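PDB 3SGH: SusD homolog from Bacteroides thetaiotaomicron, which probably binds glycans at the outer membrane as a SusD-family lipoprotein and may hand them to a partner transporter. Local coordinates for residues V27-Q32 with L312-M317; Q49-A54 with R250-L255; V173-K178 with Y228-G233; V283-G288 with A299-L304; D428-G433 with L489-K494. All blocks are in the same frame, centred on the assembly; numbering follows the deposited sequence.

Contact 1: residues V27-Q32 with L312-M317; sequences VYACPQ and LPQPVM
A29 and Y28, at the end of helix 26-29, meet Q314 and V316 of strand 314-317 in a buried contact that is apolar at one end and polar at the other. The methyl of A29 points at the strand and lies 3.9 Å, at its CB, from CG2 of V316. Beside it, CB of Y28 is 3.6 Å from that same V316 CG2, while the phenol runs off to T108, which it reaches by a hydrogen bond. V316 and M317 both face S227 across the two-stranded sheet, a classic beta bulge. C30 leaves the helix with positive phi, turning its carbonyl toward Q314. The extended chain of Q314, with CG beside its backbone N (chi1 -70°), carries NE2 to this oxygen; the bond from NE2 to C30 O is weak, 3.2 Å long and bent to 143°. A water lies between the backbones, 3.1 Å from A29 O and 2.8 Å from P315 O. Q314 OE1 accepts from G239 N, while NE2 faces C30 O and is also 2.8 Å from A29 O; a flip would probably set oxygen against oxygen, so the buried glutamine is probably fixed in rotation as it ties the helix end to the strand.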
# COMPACT_ATOMS: atom_id res chain seq x y z
N VAL A 27 6.31 -9.44 6.20
CA VAL A 27 5.50 -8.90 5.10
C VAL A 27 4.58 -7.74 5.48
O VAL A 27 4.16 -7.01 4.61
CB VAL A 27 4.67 -9.95 4.36
CG1 VAL A 27 5.59 -11.07 3.78
CG2 VAL A 27 3.52 -10.50 5.23
N TYR A 28 4.24 -7.59 6.76
CA TYR A 28 3.25 -6.58 7.13
C TYR A 28 3.77 -5.16 6.96
O TYR A 28 3.06 -4.31 6.46
CB TYR A 28 2.81 -6.80 8.56
CG TYR A 28 1.92 -8.00 8.75
CD1 TYR A 28 0.70 -8.09 8.10
CD2 TYR A 28 2.22 -9.01 9.65
CE1 TYR A 28 -0.17 -9.17 8.26
CE2 TYR A 28 1.35 -10.10 9.81
CZ TYR A 28 0.15 -10.17 9.11
OH TYR A 28 -0.74 -11.23 9.24
N ALA A 29 5.01 -4.94 7.34
CA ALA A 29 5.58 -3.60 7.30
C ALA A 29 6.95 -3.51 6.63
O ALA A 29 7.37 -2.39 6.33
CB ALA A 29 5.68 -3.04 8.71
N CYS A 30 7.63 -4.65 6.43
CA CYS A 30 9.02 -4.66 5.88
C CYS A 30 9.98 -3.72 6.61
O CYS A 30 10.52 -2.78 5.99
CB CYS A 30 8.99 -4.33 4.40
SG CYS A 30 8.26 -5.71 3.43
N PRO A 31 10.23 -3.95 7.91
CA PRO A 31 11.17 -3.10 8.66
C PRO A 31 12.67 -3.21 8.32
O PRO A 31 13.41 -2.23 8.52
CB PRO A 31 10.92 -3.51 10.10
CG PRO A 31 10.46 -4.93 10.01
CD PRO A 31 9.62 -4.99 8.76
N GLN A 32 13.13 -4.38 7.89
CA GLN A 32 14.55 -4.54 7.60
C GLN A 32 14.91 -3.55 6.48
O GLN A 32 14.15 -3.34 5.53
CB GLN A 32 14.84 -5.98 7.24
CG GLN A 32 16.34 -6.33 7.17
CD GLN A 32 16.99 -6.07 5.85
OE1 GLN A 32 16.31 -5.92 4.81
NE2 GLN A 32 18.32 -6.04 5.85
N LEU A 312 10.75 4.66 16.07
CA LEU A 312 9.36 4.66 15.69
C LEU A 312 9.00 3.37 14.93
O LEU A 312 9.77 2.89 14.10
CB LEU A 312 8.99 5.88 14.86
CG LEU A 312 8.96 7.25 15.60
CD1 LEU A 312 8.93 8.32 14.53
CD2 LEU A 312 7.77 7.29 16.55
N PRO A 313 7.85 2.76 15.27
CA PRO A 313 7.44 1.49 14.66
C PRO A 313 6.86 1.71 13.26
O PRO A 313 6.02 2.62 13.07
CB PRO A 313 6.36 0.97 15.62
CG PRO A 313 5.71 2.21 16.20
CD PRO A 313 6.92 3.20 16.33
N GLN A 314 7.24 0.88 12.30
CA GLN A 314 6.63 0.96 10.99
C GLN A 314 5.16 0.53 11.03
O GLN A 314 4.82 -0.48 11.67
CB GLN A 314 7.42 0.17 9.95
CG GLN A 314 8.76 0.89 9.67
CD GLN A 314 9.59 0.31 8.54
OE1 GLN A 314 10.79 0.56 8.50
NE2 GLN A 314 8.96 -0.44 7.61
N PRO A 315 4.27 1.30 10.37
CA PRO A 315 2.83 1.01 10.32
C PRO A 315 2.46 -0.10 9.36
O PRO A 315 3.17 -0.34 8.36
CB PRO A 315 2.22 2.31 9.83
CG PRO A 315 3.27 2.95 9.06
CD PRO A 315 4.59 2.58 9.70
N VAL A 316 1.38 -0.81 9.67
CA VAL A 316 0.84 -1.84 8.80
C VAL A 316 -0.54 -1.39 8.27
O VAL A 316 -0.73 -1.29 7.06
CB VAL A 316 0.71 -3.18 9.48
CG1 VAL A 316 0.13 -4.23 8.46
CG2 VAL A 316 2.09 -3.64 10.09
N MSE A 317 -1.48 -1.08 9.15
CA MSE A 317 -2.80 -0.74 8.70
C MSE A 317 -3.49 0.10 9.75
O MSE A 317 -3.47 -0.26 10.93
CB MSE A 317 -3.59 -2.03 8.47
CG MSE A 317 -5.01 -1.79 7.99
SE MSE A 317 -6.01 -3.52 7.94
CE MSE A 317 -5.15 -4.13 6.43
O HOH W 1 5.54 0.04 6.94

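Contact 2: residues Q49-A54 with R250-L255; sequences QVTATA and RANACL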
# COMPACT_ATOMS: atom_id res chain seq x y z
N GLN A 49 3.66 9.32 -2.30
CA GLN A 49 3.99 9.74 -0.92
C GLN A 49 5.49 9.83 -0.61
O GLN A 49 5.95 10.75 0.07
CB GLN A 49 3.35 8.80 0.10
CG GLN A 49 1.90 8.48 -0.10
CD GLN A 49 1.30 7.79 1.11
OE1 GLN A 49 1.91 6.92 1.68
NE2 GLN A 49 0.09 8.20 1.51
N VAL A 50 6.25 8.89 -1.16
CA VAL A 50 7.72 8.89 -1.10
C VAL A 50 8.37 8.98 -2.47
O VAL A 50 7.76 8.60 -3.50
CB VAL A 50 8.24 7.62 -0.38
CG1 VAL A 50 7.38 7.37 0.90
CG2 VAL A 50 8.13 6.39 -1.30
N THR A 51 9.55 9.56 -2.52
CA THR A 51 10.35 9.63 -3.75
C THR A 51 11.72 9.00 -3.47
O THR A 51 12.36 9.34 -2.51
CB THR A 51 10.51 11.07 -4.23
OG1 THR A 51 9.24 11.54 -4.69
CG2 THR A 51 11.53 11.17 -5.39
N ALA A 52 12.14 8.05 -4.31
CA ALA A 52 13.50 7.52 -4.28
C ALA A 52 14.47 8.53 -4.93
O ALA A 52 14.33 8.89 -6.09
CB ALA A 52 13.54 6.15 -4.99
N THR A 53 15.45 9.03 -4.18
CA THR A 53 16.32 10.11 -4.68
C THR A 53 17.61 9.64 -5.40
O THR A 53 18.46 10.43 -5.78
CB THR A 53 16.67 11.09 -3.55
OG1 THR A 53 17.34 10.39 -2.49
CG2 THR A 53 15.38 11.79 -3.01
N ALA A 54 17.69 8.35 -5.68
CA ALA A 54 18.89 7.70 -6.17
C ALA A 54 18.65 7.32 -7.62
O ALA A 54 17.49 7.28 -8.08
CB ALA A 54 19.16 6.43 -5.35
N ARG A 250 12.97 10.50 0.13
CA ARG A 250 12.48 11.75 0.66
C ARG A 250 10.96 11.82 0.46
O ARG A 250 10.37 10.96 -0.15
CB ARG A 250 13.18 12.95 -0.01
CG ARG A 250 14.65 13.17 0.38
CD ARG A 250 14.79 13.65 1.78
NE ARG A 250 16.15 13.85 2.27
CZ ARG A 250 16.90 12.95 2.92
NH1 ARG A 250 16.50 11.71 3.10
NH2 ARG A 250 18.10 13.29 3.35
N ALA A 251 10.33 12.85 0.99
CA ALA A 251 8.91 13.08 0.77
C ALA A 251 8.67 13.35 -0.74
O ALA A 251 9.47 13.99 -1.41
CB ALA A 251 8.44 14.25 1.63
N ASN A 252 7.56 12.89 -1.23
CA ASN A 252 7.17 13.03 -2.64
C ASN A 252 6.42 14.35 -2.84
O ASN A 252 5.57 14.76 -2.03
CB ASN A 252 6.30 11.82 -3.04
CG ASN A 252 6.00 11.74 -4.52
OD1 ASN A 252 5.51 12.70 -5.13
ND2 ASN A 252 6.19 10.56 -5.08
N ALA A 253 6.81 15.05 -3.91
CA ALA A 253 6.19 16.29 -4.33
C ALA A 253 4.67 16.25 -4.31
O ALA A 253 4.01 17.24 -4.00
CB ALA A 253 6.64 16.55 -5.80
N CYS A 254 4.12 15.11 -4.71
CA CYS A 254 2.69 14.97 -4.89
C CYS A 254 1.89 15.05 -3.57
O CYS A 254 1.11 15.97 -3.41
CB CYS A 254 2.41 13.64 -5.60
SG CYS A 254 0.68 13.36 -5.96
N LEU A 255 2.14 14.16 -2.61
CA LEU A 255 1.45 14.24 -1.33
C LEU A 255 1.70 15.59 -0.63
O LEU A 255 0.76 16.20 -0.10
CB LEU A 255 1.85 13.10 -0.40
CG LEU A 255 1.11 13.06 0.94
CD1 LEU A 255 -0.40 12.89 0.74
CD2 LEU A 255 1.72 11.95 1.87
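The backbones of V50-T51 and R250-A251 pair antiparallel, with T51 and R250 forming the hydrogen-bonded pair (CA atoms 5.3 Å apart) and V50 and A251 the non-hydrogen-bonded one. T51 N donates to R250 O at 2.9 Å, nearly straight at 170°, and R250 N returns the bond to T51 O. Past the strand, the pairing continues in altered form: N252 N reaches Q49 O over 3.0 Å. N252 then adds its side chain. With CG anti to the backbone N (chi1 -172°), the amide is carried over to the V50 backbone, where ND2 donates to V50 O at 3.0 Å; that oxygen lies almost in the amide's own plane, whereas the donor stands well above the carbonyl plane. The other amide atom, OD1, accepts from C254 N at 2.8 Å along a lone pair, capping the N terminus of helix 253-261. The hydroxyl of T51, which crosses the N252 side chain, is bonded to V285 O. Next to the Q49-N252 bond, CB of Q49 packs 4.0 Å from CD2 of L255, and the glutamine amide is held by D421 N and C418 O. Both ends of the N252 amide are thus used, so one buried amide links strand 50-52 to the N terminus of helix 253-261 with both of its polar atoms satisfied.

Contact 3: residues V173-K178 with Y228-G233; sequences VDQFYK and YDTTNG
A chi1 of 69° sets CG of Q175 in the crowded position between its backbone N and carbonyl carbon, and a bend at the next bond swings the amide across to D229, whose CG is anti to the backbone N (chi1 -170°). Q175 NE2 donates to D229 OD1 at 2.9 Å and 161°, the oxygen lying in the amide plane but met from above the carboxylate plane. G233 N, past the type I beta turn D229-N232, reaches D229 OD1, also at 2.9 Å, from the opposite face. The hydroxyl of T230 donates to Q175 O over 2.6 Å, on a lone pair. The F176 ring lies against strand 227-229, its CE1 3.7 Å from CB of D229. A water spans F176 O (2.6 Å) and Y228 N (3.0 Å). D174 OD1 bends the backbone around Q175, in an Asx turn through F176 N extended to an Asx motif by Y177 N. With an alanine at D229, the amide of Q175 and the N-H of G233 would probably lose their shared acceptor, leaving the glutamine free to turn and the beta turn less secured. Two donors on one carboxylate oxygen are consistent with an ionised D229 that joins loop to turn.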
# COMPACT_ATOMS: atom_id res chain seq x y z
N VAL A 173 5.12 -14.17 20.52
CA VAL A 173 5.79 -13.72 19.30
C VAL A 173 5.13 -12.51 18.59
O VAL A 173 5.68 -11.96 17.61
CB VAL A 173 5.89 -14.87 18.26
CG1 VAL A 173 6.70 -16.05 18.85
CG2 VAL A 173 4.55 -15.26 17.75
N ASP A 174 3.98 -12.10 19.09
CA ASP A 174 3.14 -11.12 18.40
C ASP A 174 3.43 -9.70 18.87
O ASP A 174 2.81 -9.22 19.81
CB ASP A 174 1.68 -11.46 18.66
CG ASP A 174 0.70 -10.48 18.04
OD1 ASP A 174 1.09 -9.63 17.16
OD2 ASP A 174 -0.51 -10.58 18.43
N GLN A 175 4.29 -8.99 18.12
CA GLN A 175 4.58 -7.58 18.39
C GLN A 175 3.50 -6.60 17.94
O GLN A 175 3.57 -5.41 18.25
CB GLN A 175 5.91 -7.18 17.75
CG GLN A 175 5.96 -7.12 16.22
CD GLN A 175 6.45 -8.39 15.55
OE1 GLN A 175 6.22 -9.51 16.05
NE2 GLN A 175 7.12 -8.23 14.40
N PHE A 176 2.52 -7.09 17.18
CA PHE A 176 1.45 -6.23 16.66
C PHE A 176 0.35 -6.02 17.69
O PHE A 176 0.01 -4.86 18.04
CB PHE A 176 0.90 -6.86 15.37
CG PHE A 176 1.97 -7.08 14.33
CD1 PHE A 176 2.33 -6.05 13.45
CD2 PHE A 176 2.67 -8.26 14.30
CE1 PHE A 176 3.35 -6.24 12.53
CE2 PHE A 176 3.70 -8.45 13.39
CZ PHE A 176 4.03 -7.45 12.50
N TYR A 177 -0.16 -7.12 18.21
CA TYR A 177 -1.28 -7.10 19.16
C TYR A 177 -1.12 -7.97 20.40
O TYR A 177 -2.09 -8.17 21.14
CB TYR A 177 -2.51 -7.55 18.41
CG TYR A 177 -2.96 -6.67 17.25
CD1 TYR A 177 -3.17 -5.30 17.42
CD2 TYR A 177 -3.27 -7.23 16.02
CE1 TYR A 177 -3.66 -4.50 16.38
CE2 TYR A 177 -3.76 -6.42 14.96
CZ TYR A 177 -3.96 -5.07 15.15
OH TYR A 177 -4.46 -4.33 14.11
N LYS A 178 0.08 -8.48 20.65
CA LYS A 178 0.42 -9.21 21.90
C LYS A 178 -0.54 -10.38 22.17
O LYS A 178 -0.88 -10.71 23.33
CB LYS A 178 0.42 -8.23 23.06
CG LYS A 178 1.43 -7.08 22.90
CD LYS A 178 1.47 -6.18 24.19
CE LYS A 178 2.83 -5.40 24.37
NZ LYS A 178 3.15 -4.44 23.25
N TYR A 228 0.78 -1.77 14.05
CA TYR A 228 2.18 -1.35 13.86
C TYR A 228 3.17 -2.50 14.20
O TYR A 228 2.90 -3.32 15.07
CB TYR A 228 2.52 -0.23 14.78
CG TYR A 228 1.84 1.09 14.53
CD1 TYR A 228 0.58 1.34 15.06
CD2 TYR A 228 2.48 2.12 13.85
CE1 TYR A 228 -0.06 2.56 14.85
CE2 TYR A 228 1.88 3.37 13.71
CZ TYR A 228 0.60 3.57 14.20
OH TYR A 228 -0.03 4.78 14.05
N ASP A 229 4.30 -2.55 13.51
CA ASP A 229 5.33 -3.56 13.81
C ASP A 229 6.14 -2.95 14.95
O ASP A 229 7.11 -2.23 14.75
CB ASP A 229 6.18 -3.87 12.57
CG ASP A 229 7.11 -5.07 12.76
OD1 ASP A 229 7.46 -5.37 13.94
OD2 ASP A 229 7.50 -5.65 11.74
N THR A 230 5.68 -3.18 16.17
CA THR A 230 6.15 -2.39 17.30
C THR A 230 7.63 -2.57 17.61
O THR A 230 8.24 -1.67 18.24
CB THR A 230 5.34 -2.63 18.59
OG1 THR A 230 5.57 -3.95 19.07
CG2 THR A 230 3.80 -2.35 18.38
N THR A 231 8.19 -3.72 17.25
CA THR A 231 9.62 -4.00 17.46
C THR A 231 10.45 -3.81 16.19
O THR A 231 11.63 -4.13 16.17
CB THR A 231 9.78 -5.41 17.94
OG1 THR A 231 9.23 -6.30 16.96
CG2 THR A 231 9.04 -5.63 19.32
N ASN A 232 9.79 -3.35 15.12
CA ASN A 232 10.39 -3.31 13.80
C ASN A 232 11.11 -4.65 13.50
O ASN A 232 12.29 -4.69 13.15
CB ASN A 232 11.32 -2.14 13.72
CG ASN A 232 10.58 -0.85 13.54
OD1 ASN A 232 9.72 -0.74 12.63
ND2 ASN A 232 10.90 0.16 14.36
N GLY A 233 10.37 -5.73 13.65
CA GLY A 233 10.84 -7.05 13.22
C GLY A 233 11.96 -7.58 14.10
O GLY A 233 12.78 -8.38 13.67
O HOH W 2 -0.22 -2.54 16.81

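Contact 4: residues V283-G288 with A299-L304; sequences VGVRSG and ANYSKL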
# COMPACT_ATOMS: atom_id res chain seq x y z
N VAL A 283 8.57 20.89 1.21
CA VAL A 283 8.83 20.75 -0.21
C VAL A 283 9.26 19.32 -0.50
O VAL A 283 10.31 18.83 -0.01
CB VAL A 283 9.91 21.74 -0.72
CG1 VAL A 283 10.13 21.54 -2.22
CG2 VAL A 283 9.54 23.26 -0.42
N GLY A 284 8.43 18.62 -1.27
CA GLY A 284 8.74 17.25 -1.71
C GLY A 284 9.62 17.21 -2.94
O GLY A 284 9.89 18.25 -3.56
N VAL A 285 10.04 16.00 -3.29
CA VAL A 285 10.86 15.70 -4.46
C VAL A 285 10.01 15.15 -5.57
O VAL A 285 9.22 14.23 -5.35
CB VAL A 285 12.02 14.72 -4.11
CG1 VAL A 285 12.91 14.46 -5.39
CG2 VAL A 285 12.82 15.26 -2.95
N ARG A 286 10.15 15.70 -6.79
CA ARG A 286 9.43 15.16 -7.93
C ARG A 286 10.01 13.77 -8.28
O ARG A 286 11.20 13.66 -8.59
CB ARG A 286 9.52 16.12 -9.11
CG ARG A 286 8.75 15.67 -10.34
CD ARG A 286 7.21 15.88 -10.19
NE ARG A 286 6.54 15.34 -11.36
CZ ARG A 286 6.43 15.92 -12.55
NH1 ARG A 286 6.81 17.16 -12.74
NH2 ARG A 286 5.87 15.25 -13.56
N SER A 287 9.15 12.76 -8.28
CA SER A 287 9.54 11.40 -8.63
C SER A 287 9.59 11.39 -10.15
O SER A 287 8.69 11.95 -10.80
CB SER A 287 8.51 10.41 -8.11
OG SER A 287 8.91 9.10 -8.41
N GLY A 288 10.66 10.85 -10.72
CA GLY A 288 10.78 10.89 -12.16
C GLY A 288 11.12 12.32 -12.63
O GLY A 288 10.50 12.84 -13.55
N ALA A 299 19.12 16.09 -0.60
CA ALA A 299 19.39 15.74 0.80
C ALA A 299 18.59 16.61 1.78
O ALA A 299 18.18 16.13 2.83
CB ALA A 299 20.93 15.80 1.10
N ASN A 300 18.41 17.89 1.46
CA ASN A 300 17.75 18.83 2.37
C ASN A 300 16.30 19.21 2.02
O ASN A 300 15.76 20.16 2.58
CB ASN A 300 18.62 20.09 2.50
CG ASN A 300 20.02 19.76 2.92
OD1 ASN A 300 20.22 18.97 3.82
ND2 ASN A 300 21.00 20.35 2.26
N TYR A 301 15.68 18.46 1.12
CA TYR A 301 14.27 18.54 0.91
C TYR A 301 13.53 17.85 2.08
O TYR A 301 14.17 17.21 2.91
CB TYR A 301 13.88 17.92 -0.45
CG TYR A 301 14.20 18.80 -1.67
CD1 TYR A 301 15.51 19.29 -1.89
CD2 TYR A 301 13.22 19.06 -2.66
CE1 TYR A 301 15.83 20.07 -3.00
CE2 TYR A 301 13.55 19.81 -3.79
CZ TYR A 301 14.85 20.32 -3.94
OH TYR A 301 15.18 21.06 -5.03
N SER A 302 12.21 17.98 2.15
CA SER A 302 11.45 17.36 3.23
C SER A 302 11.67 15.85 3.33
O SER A 302 11.57 15.12 2.32
CB SER A 302 9.97 17.63 3.08
OG SER A 302 9.70 19.00 3.33
N LYS A 303 11.92 15.41 4.56
CA LYS A 303 12.08 14.01 4.87
C LYS A 303 10.79 13.43 5.41
O LYS A 303 9.88 14.15 5.83
CB LYS A 303 13.17 13.82 5.92
CG LYS A 303 14.52 14.40 5.52
CD LYS A 303 15.61 14.23 6.58
CE LYS A 303 15.47 15.30 7.69
NZ LYS A 303 16.52 15.28 8.82
N LEU A 304 10.70 12.10 5.37
CA LEU A 304 9.60 11.41 6.03
C LEU A 304 9.86 11.53 7.54
O LEU A 304 10.97 11.23 8.03
CB LEU A 304 9.59 9.93 5.60
CG LEU A 304 9.64 9.61 4.10
CD1 LEU A 304 9.67 8.11 3.90
CD2 LEU A 304 8.43 10.22 3.37
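V283 and S302 bring their backbones together, CA atoms 5.5 Å apart, although neither segment forms a regular strand. S302 N donates to V283 O at 3.0 Å and 154°. In the other direction, the acceptor is a side chain and not a carbonyl: V283 N donates to OG of S302 over 3.1 Å. A chi1 of -70° turns this hydroxyl to V283 N, and it donates in turn to T272 O, so it both accepts and donates. Y301 provides the apolar half. Its CB lies 3.8 Å from CG2 of V285, the two side chains crossing at about a right angle, and its CD2 is 4.0 Å from CG1 of V283. Between the two valines, G284 O comes up to the edge of the ring, near its plane, 3.5 Å from CD2 of Y301; this oxygen accepts a hydrogen bond from Y374 OH. The phenol OH is hydrogen-bonded to D376, which probably helps hold the ring. V285 and S302 each bond through their backbones to A251 as well, so both segments dock on the short pair 50-52 and 249-251. This is irregular loop-to-loop packing against a short strand pair, consistent with a SusD-like protein whose family belongs to the TPR clan.

Contact 5: residues D428-G433 with L489-K494; sequences DFRRTG and LWWAMK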
# COMPACT_ATOMS: atom_id res chain seq x y z
N ASP A 428 -5.34 2.38 -5.79
CA ASP A 428 -6.58 3.18 -6.00
C ASP A 428 -6.49 3.97 -7.31
O ASP A 428 -7.50 4.08 -8.06
CB ASP A 428 -6.90 4.11 -4.80
CG ASP A 428 -7.49 3.35 -3.59
OD1 ASP A 428 -7.73 2.11 -3.68
OD2 ASP A 428 -7.75 4.01 -2.54
N PHE A 429 -5.33 4.49 -7.66
CA PHE A 429 -5.20 5.20 -8.92
C PHE A 429 -5.44 4.23 -10.13
O PHE A 429 -6.16 4.56 -11.08
CB PHE A 429 -3.88 5.93 -9.04
CG PHE A 429 -3.67 6.54 -10.42
CD1 PHE A 429 -4.34 7.70 -10.78
CD2 PHE A 429 -2.88 5.90 -11.36
CE1 PHE A 429 -4.20 8.22 -12.05
CE2 PHE A 429 -2.73 6.41 -12.65
CZ PHE A 429 -3.40 7.59 -12.99
N ARG A 430 -4.83 3.05 -10.08
CA ARG A 430 -4.97 2.10 -11.18
C ARG A 430 -6.42 1.63 -11.27
O ARG A 430 -6.92 1.35 -12.36
CB ARG A 430 -4.03 0.90 -10.99
CG ARG A 430 -2.60 1.23 -11.34
CD ARG A 430 -1.67 -0.01 -11.20
NE ARG A 430 -1.47 -0.34 -9.81
CZ ARG A 430 -1.08 -1.53 -9.36
NH1 ARG A 430 -0.77 -2.48 -10.21
NH2 ARG A 430 -1.00 -1.76 -8.04
N ARG A 431 -7.12 1.62 -10.12
CA ARG A 431 -8.50 1.13 -10.09
C ARG A 431 -9.52 2.19 -10.52
O ARG A 431 -10.53 1.85 -11.14
CB ARG A 431 -8.83 0.58 -8.68
CG ARG A 431 -10.23 -0.05 -8.52
CD ARG A 431 -10.39 -0.71 -7.19
NE ARG A 431 -10.13 0.18 -6.06
CZ ARG A 431 -11.02 1.04 -5.52
NH1 ARG A 431 -12.25 1.11 -5.99
NH2 ARG A 431 -10.64 1.83 -4.52
N THR A 432 -9.29 3.46 -10.14
CA THR A 432 -10.33 4.50 -10.24
C THR A 432 -9.90 5.82 -10.91
O THR A 432 -10.78 6.65 -11.26
CB THR A 432 -10.83 4.94 -8.83
OG1 THR A 432 -9.79 5.66 -8.15
CG2 THR A 432 -11.24 3.74 -7.98
N GLY A 433 -8.61 6.04 -11.06
CA GLY A 433 -8.04 7.33 -11.45
C GLY A 433 -7.77 8.33 -10.33
O GLY A 433 -7.24 9.42 -10.60
N LEU A 489 -3.48 -5.10 -14.79
CA LEU A 489 -3.98 -6.16 -13.95
C LEU A 489 -5.51 -6.35 -14.06
O LEU A 489 -6.24 -5.48 -14.51
CB LEU A 489 -3.55 -5.91 -12.52
CG LEU A 489 -2.04 -5.89 -12.32
CD1 LEU A 489 -1.66 -5.79 -10.85
CD2 LEU A 489 -1.35 -7.14 -12.95
N TRP A 490 -5.97 -7.50 -13.56
CA TRP A 490 -7.33 -7.98 -13.80
C TRP A 490 -8.37 -7.00 -13.20
O TRP A 490 -9.45 -6.75 -13.78
CB TRP A 490 -7.44 -9.36 -13.17
CG TRP A 490 -8.77 -9.95 -13.05
CD1 TRP A 490 -9.56 -10.45 -14.07
CD2 TRP A 490 -9.46 -10.26 -11.83
NE1 TRP A 490 -10.70 -11.01 -13.53
CE2 TRP A 490 -10.66 -10.88 -12.17
CE3 TRP A 490 -9.17 -10.05 -10.49
CZ2 TRP A 490 -11.60 -11.29 -11.20
CZ3 TRP A 490 -10.11 -10.45 -9.53
CH2 TRP A 490 -11.29 -11.04 -9.89
N TRP A 491 -8.02 -6.45 -12.04
CA TRP A 491 -8.88 -5.55 -11.28
C TRP A 491 -8.67 -4.08 -11.64
O TRP A 491 -9.46 -3.25 -11.19
CB TRP A 491 -8.65 -5.72 -9.78
CG TRP A 491 -7.19 -5.63 -9.38
CD1 TRP A 491 -6.34 -6.66 -9.21
CD2 TRP A 491 -6.43 -4.43 -9.11
NE1 TRP A 491 -5.08 -6.19 -8.85
CE2 TRP A 491 -5.12 -4.83 -8.76
CE3 TRP A 491 -6.73 -3.07 -9.08
CZ2 TRP A 491 -4.11 -3.92 -8.46
CZ3 TRP A 491 -5.73 -2.15 -8.75
CH2 TRP A 491 -4.44 -2.58 -8.47
N ALA A 492 -7.66 -3.76 -12.44
CA ALA A 492 -7.34 -2.35 -12.74
C ALA A 492 -8.27 -1.84 -13.81
O ALA A 492 -8.75 -2.61 -14.64
CB ALA A 492 -5.89 -2.21 -13.23
N MSE A 493 -8.49 -0.53 -13.84
CA MSE A 493 -9.25 0.10 -14.91
C MSE A 493 -8.43 0.03 -16.20
O MSE A 493 -7.24 0.27 -16.19
CB MSE A 493 -9.53 1.57 -14.57
CG MSE A 493 -10.33 2.24 -15.64
SE MSE A 493 -11.01 3.96 -15.02
CE MSE A 493 -9.48 4.70 -14.12
N LYS A 494 -9.06 -0.39 -17.28
CA LYS A 494 -8.37 -0.54 -18.55
C LYS A 494 -8.41 0.76 -19.31
O LYS A 494 -9.11 1.69 -18.90
CB LYS A 494 -9.02 -1.66 -19.37
CG LYS A 494 -9.12 -3.02 -18.66
CD LYS A 494 -7.82 -3.48 -18.07
CE LYS A 494 -7.92 -4.89 -17.52
NZ LYS A 494 -8.72 -4.92 -16.22
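R430 against W491 is the tight, buried part of this contact, M493 packs closely nearer the surface, and K494 lies on the outer, partly exposed side. CH2 of W491 stands over the centre of one guanidinium face of R430, 3.6 Å from its CZ, and the two planes are 75° apart; the indole thus offers its edge, with R430 NH2 lying near the ring plane. CD1 of L489 comes within 3.5 Å of R430 NH1. The guanidinium is bonded through NH1 to R455 O and through NH2 to S118 O, while W426 makes a cation-pi contact with it. A leucine in place of R430 would probably leave those two carbonyls without their donors and open a gap beside the indole edge. M493 N donates to R430 O at 2.9 Å and 154°, binding the loop to the helix. Toward the partly exposed side, the selenomethionine M493 bends at its last torsion (43°) and lays CE 3.4 Å from C of T432 and 3.5 Å from N of G433, a van der Waals contact. K494 folds back, its NZ donating to A492 O at 2.8 Å and to L489 O, and forming a salt bridge with the terminal carboxylate of Y499. R431 bridges to D428 and E328, and D428 pairs with K414, so helix 424-432 is tied to helices 319-331 and 403-417, while 489-494 reaches W144 of helix 140-162 through W491.

Overall arrangement
The five contacts form two clusters and one outlier. Contacts 1 and 3, with centres about 9 Å apart, share the sheet of strands 227-229 and 314-317: Q314 O probably accepts from D229 N. Contacts 2 and 4, about 5 Å apart between centres, meet at the strand pair 50-52 and 249-251, against which the loops of contact 4 lie. Contact 5 lies about 25 Å from contact 1, centre to centre, on the opposite side of the chain's centre. Along the chain, contact 1 encloses contacts 2, 3 and 4; contact 3 falls within the span of contact 2, contact 4 comes after it, and contact 5 follows them all. Two small sheets and a late helix-loop junction thus join distant parts of one largely helical chain.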